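Local coordinates for periplasmic binding protein/LacI transcriptional regulator (PDB 5HQJ), which binds D-arabinose, held here as the alpha-pyranose, between its two lobes, and probably serves as the sugar-binding component of an ABC importer, at residues Pro40-Asp43 and Asp44-Lys47; Val266-Pro269 and Val270-Gly273. One frame throughout, in Å; residues are numbered along the deposited sequence.

Contact 1. Residues Pro40-Asp43 and Asp44-Lys47; sequences PFFD and DCNK. With 64K (alpha-D-arabinopyranose), chain B.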
loop_
_atom_site.group_PDB
_atom_site.type_symbol
_atom_site.label_atom_id
_atom_site.label_comp_id
_atom_site.label_asym_id
_atom_site.label_seq_id
_atom_site.Cartn_x
_atom_site.Cartn_y
_atom_site.Cartn_z
ATOM N N PRO A 40 9.827 -2.020 -2.406
ATOM C CA PRO A 40 10.240 -0.619 -2.518
ATOM C C PRO A 40 9.398 0.323 -1.725
ATOM O O PRO A 40 9.942 1.194 -1.088
ATOM C CB PRO A 40 10.111 -0.318 -4.003
ATOM C CG PRO A 40 10.243 -1.660 -4.656
ATOM C CD PRO A 40 9.734 -2.677 -3.721
ATOM N N PHE A 41 8.091 0.162 -1.753
ATOM C CA PHE A 41 7.240 1.070 -0.996
ATOM C C PHE A 41 7.638 1.261 0.469
ATOM O O PHE A 41 7.529 2.378 0.995
ATOM C CB PHE A 41 5.801 0.555 -1.084
ATOM C CG PHE A 41 4.803 1.312 -0.225
ATOM C CD1 PHE A 41 4.201 2.490 -0.678
ATOM C CD2 PHE A 41 4.416 0.797 1.001
ATOM C CE1 PHE A 41 3.238 3.155 0.098
ATOM C CE2 PHE A 41 3.473 1.439 1.781
ATOM C CZ PHE A 41 2.847 2.623 1.317
ATOM N N PHE A 42 8.059 0.190 1.140
ATOM C CA PHE A 42 8.238 0.248 2.587
ATOM C C PHE A 42 9.508 0.921 3.052
ATOM O O PHE A 42 9.657 1.144 4.255
ATOM C CB PHE A 42 8.159 -1.164 3.173
ATOM C CG PHE A 42 6.771 -1.717 3.148
ATOM C CD1 PHE A 42 5.873 -1.344 4.104
ATOM C CD2 PHE A 42 6.368 -2.553 2.134
ATOM C CE1 PHE A 42 4.550 -1.843 4.078
ATOM C CE2 PHE A 42 5.070 -3.103 2.094
ATOM C CZ PHE A 42 4.151 -2.720 3.051
ATOM N N ASP A 43 10.429 1.182 2.123
ATOM C CA ASP A 43 11.631 1.945 2.455
ATOM C C ASP A 43 11.209 3.261 3.081
ATOM O O ASP A 43 11.816 3.713 4.047
ATOM C CB ASP A 43 12.503 2.178 1.212
ATOM C CG ASP A 43 13.367 0.961 0.854
ATOM O OD1 ASP A 43 13.257 -0.114 1.501
ATOM O OD2 ASP A 43 14.164 1.088 -0.111
ATOM N N ASP A 44 10.157 3.886 2.572
ATOM C CA ASP A 44 9.704 5.162 3.143
ATOM C C ASP A 44 9.147 4.974 4.554
ATOM O O ASP A 44 9.302 5.839 5.414
ATOM C CB ASP A 44 8.618 5.815 2.284
ATOM C CG ASP A 44 9.166 6.670 1.120
ATOM O OD1 ASP A 44 10.300 7.183 1.206
ATOM O OD2 ASP A 44 8.415 6.844 0.122
ATOM N N CYS A 45 8.453 3.868 4.790
ATOM C CA CYS A 45 7.917 3.605 6.106
ATOM C C CYS A 45 9.020 3.422 7.132
ATOM O O CYS A 45 8.944 3.946 8.254
ATOM C CB CYS A 45 7.031 2.351 6.046
ATOM S SG CYS A 45 5.601 2.468 4.934
ATOM N N ASN A 46 10.042 2.665 6.736
ATOM C CA ASN A 46 11.263 2.541 7.506
ATOM C C ASN A 46 11.877 3.906 7.794
ATOM O O ASN A 46 12.184 4.224 8.940
ATOM C CB ASN A 46 12.239 1.632 6.750
ATOM C CG ASN A 46 13.395 1.147 7.611
ATOM O OD1 ASN A 46 13.411 1.332 8.827
ATOM N ND2 ASN A 46 14.343 0.469 6.977
ATOM N N LYS A 47 12.088 4.718 6.762
ATOM C CA LYS A 47 12.646 6.069 6.974
ATOM C C LYS A 47 11.877 6.894 8.032
ATOM O O LYS A 47 12.475 7.430 8.988
ATOM C CB LYS A 47 12.679 6.810 5.647
ATOM C CG LYS A 47 13.112 8.263 5.760
ATOM C CD LYS A 47 13.158 8.915 4.407
ATOM C CE LYS A 47 13.587 10.350 4.530
ATOM N NZ LYS A 47 13.512 11.027 3.219
HETATM O O2 64K B . -0.129 0.266 0.231
HETATM C C2 64K B . 0.472 -0.795 -0.585
HETATM C C3 64K B . 1.308 -0.133 -1.633
HETATM O O3 64K B . 0.455 0.405 -2.619
HETATM C C4 64K B . 2.216 -1.123 -2.353
HETATM O O4 64K B . 1.469 -2.044 -3.170
HETATM C C5 64K B . 2.966 -1.909 -1.375
HETATM O O5 64K B . 2.031 -2.673 -0.573
HETATM C C1 64K B . 1.321 -1.682 0.281
HETATM O O1 64K B . 0.501 -2.366 1.147
HETATM O O HOH W 1 9.957 3.891 -0.406
HETATM O O HOH W 2 6.897 4.676 -0.768
HETATM O O HOH W 3 14.183 -0.440 3.991
#
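The carbonyl oxygen of F41 is approached from two quarters: water 2 lies 3.0 Å from F41 O and 2.8 Å from D44 OD2, placed to donate to either, while D44 N reaches F41 O in a weak bond of 3.4 Å. D44 OD2 has a stronger partner in its salt bridge to K311. From the next residue on, regular i to i+4 bonding takes over, N46 N donating to F42 O at 2.9 Å, almost straight (175°), and K47 N to D43 O. Water 3 adds a side-chain link between D43 OD1 and N46 ND2, and N46 OD1 is bonded to the hydroxyl of Y60. On the buried side the two phenylalanine rings pack together with C45. F41 has CG swung opposite its backbone N (chi1 174°), which turns one ring face to the arabinose, whose C3 lies over the ring centre, 3.9 Å above its plane. F41 CD2 lies over one face of the F42 ring. C45 SG comes obliquely to both rings, 3.9 Å from F41 CE2 and F42 CD1 alike. Water and charge thus tie the outer side of this turn, while sulfur and aromatic carbon back F41, whose face offers the sugar a CH-pi type of stacking surface.

Contact 2. Residues Val266-Pro269 and Val270-Gly273; sequences VQRP and VTMG. With 64K (alpha-D-arabinopyranose), chain B.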
loop_
_atom_site.group_PDB
_atom_site.type_symbol
_atom_site.label_atom_id
_atom_site.label_comp_id
_atom_site.label_asym_id
_atom_site.label_seq_id
_atom_site.Cartn_x
_atom_site.Cartn_y
_atom_site.Cartn_z
ATOM N N VAL A 266 -0.614 8.866 -4.510
ATOM C CA VAL A 266 0.518 8.797 -3.609
ATOM C C VAL A 266 0.001 8.821 -2.192
ATOM O O VAL A 266 -0.661 9.762 -1.802
ATOM C CB VAL A 266 1.515 9.916 -3.852
ATOM C CG1 VAL A 266 2.745 9.722 -2.954
ATOM C CG2 VAL A 266 1.913 9.950 -5.339
ATOM N N GLN A 267 0.295 7.766 -1.445
ATOM C CA GLN A 267 -0.074 7.642 -0.045
ATOM C C GLN A 267 0.951 8.462 0.767
ATOM O O GLN A 267 1.728 9.192 0.173
ATOM C CB GLN A 267 -0.099 6.172 0.372
ATOM C CG GLN A 267 -0.888 5.262 -0.538
ATOM C CD GLN A 267 -0.847 3.872 0.004
ATOM O OE1 GLN A 267 -1.408 3.593 1.049
ATOM N NE2 GLN A 267 -0.151 2.973 -0.706
ATOM N N ARG A 268 0.920 8.366 2.094
ATOM C CA ARG A 268 1.897 9.012 2.949
ATOM C C ARG A 268 2.662 7.972 3.791
ATOM O O ARG A 268 2.478 7.874 4.981
ATOM C CB ARG A 268 1.199 10.079 3.832
ATOM C CG ARG A 268 0.619 11.255 3.047
ATOM C CD ARG A 268 0.434 12.498 3.869
ATOM N NE ARG A 268 0.162 13.627 2.989
ATOM C CZ ARG A 268 -1.037 13.921 2.505
ATOM N NH1 ARG A 268 -2.081 13.182 2.830
ATOM N NH2 ARG A 268 -1.183 14.957 1.703
ATOM N N PRO A 269 3.521 7.154 3.142
ATOM C CA PRO A 269 4.220 6.062 3.846
ATOM C C PRO A 269 5.212 6.555 4.925
ATOM O O PRO A 269 5.397 5.921 5.960
ATOM C CB PRO A 269 4.930 5.311 2.692
ATOM C CG PRO A 269 5.014 6.291 1.552
ATOM C CD PRO A 269 3.756 7.126 1.690
ATOM N N VAL A 270 5.876 7.685 4.669
ATOM C CA VAL A 270 6.812 8.251 5.633
ATOM C C VAL A 270 6.036 8.611 6.896
ATOM O O VAL A 270 6.446 8.282 8.002
ATOM C CB VAL A 270 7.540 9.514 5.081
ATOM C CG1 VAL A 270 8.549 9.982 6.084
ATOM C CG2 VAL A 270 8.229 9.195 3.820
ATOM N N THR A 271 4.937 9.350 6.713
ATOM C CA THR A 271 4.070 9.772 7.778
ATOM C C THR A 271 3.500 8.546 8.526
ATOM O O THR A 271 3.401 8.555 9.756
ATOM C CB THR A 271 2.928 10.714 7.223
ATOM O OG1 THR A 271 3.480 11.967 6.789
ATOM C CG2 THR A 271 1.881 10.972 8.272
HETATM N N MSE A 272 3.098 7.501 7.807
HETATM C CA MSE A 272 2.667 6.268 8.473
HETATM C C MSE A 272 3.722 5.722 9.439
HETATM O O MSE A 272 3.406 5.364 10.571
HETATM C CB MSE A 272 2.310 5.168 7.458
HETATM C CG MSE A 272 1.052 5.401 6.624
HETATM SE SE MSE A 272 0.927 3.892 5.429
HETATM C CE MSE A 272 0.190 4.808 3.889
ATOM N N GLY A 273 4.968 5.627 8.997
ATOM C CA GLY A 273 6.015 5.054 9.841
ATOM C C GLY A 273 6.304 5.938 11.030
ATOM O O GLY A 273 6.515 5.483 12.168
HETATM O O2 64K B . -0.129 0.266 0.231
HETATM C C2 64K B . 0.472 -0.795 -0.585
HETATM C C3 64K B . 1.308 -0.133 -1.633
HETATM O O3 64K B . 0.455 0.405 -2.619
HETATM C C4 64K B . 2.216 -1.123 -2.353
HETATM O O4 64K B . 1.469 -2.044 -3.170
HETATM C C5 64K B . 2.966 -1.909 -1.375
HETATM O O5 64K B . 2.031 -2.673 -0.573
HETATM C C1 64K B . 1.321 -1.682 0.281
HETATM O O1 64K B . 0.501 -2.366 1.147
#
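Q267 and the selenomethionine M272 meet where the loop after strand 263-266 turns into helix 269-284. M272 CE lies 3.5 Å from Q267 OE1 and 3.8 Å from Q267 CB, so the methyl packs along the glutamine with the two side chains crossing at a slant. The selenomethionine gets there by a bend at its end: it runs straight through chi2, then turns at chi3 (-145°), bringing CE back to the glutamine. Its CG meanwhile packs 3.3 Å from R268 O. Q267 itself is stretched out from CG onward (chi2 -179°), carrying the amide to the arabinose, where NE2 donates to O2 over 2.9 Å in a nearly straight bond. D247 OD1 also accepts from NE2, and T130 OG1 bonds OE1, which should hold the amide in this orientation. Behind this, R268 sits at the N-cap, and R268 O accepts from M272 N at 2.9 Å; P269 O accepts from G273 N. R268 CB rests against T271 CB, while the extended arginine leads off to T296 O and T271 OG1 bonds K311 O. The buried amide therefore meets the sugar already oriented, with its donor and acceptor ends both assigned and an apolar methyl packed alongside.

How the contacts relate
Both contacts are local, each spanning the first turn of a helix whose start reaches the arabinose pocket. Contact 1 includes the exposed D43 and K47, whereas the residues that touch in contact 2 are buried or partly exposed. To the ligand, 40-47 supplies an aromatic face, 266-273 a directed amide donor. P269 packs on D44 in helix 42-56 (CG to D44 CB 3.7 Å) and on F41; F41 CE1 also touches Q267 NE2 at 3.5 Å. Contact 1 belongs to the beta-alpha-beta unit of 30-34, 42-56 and 59-62; contact 2 begins where the chain leaves strand 263-266 of the other sheet and ends in a helix packed on 42-56, so it bridges the lobes. K311 binds both, through D44 and T271.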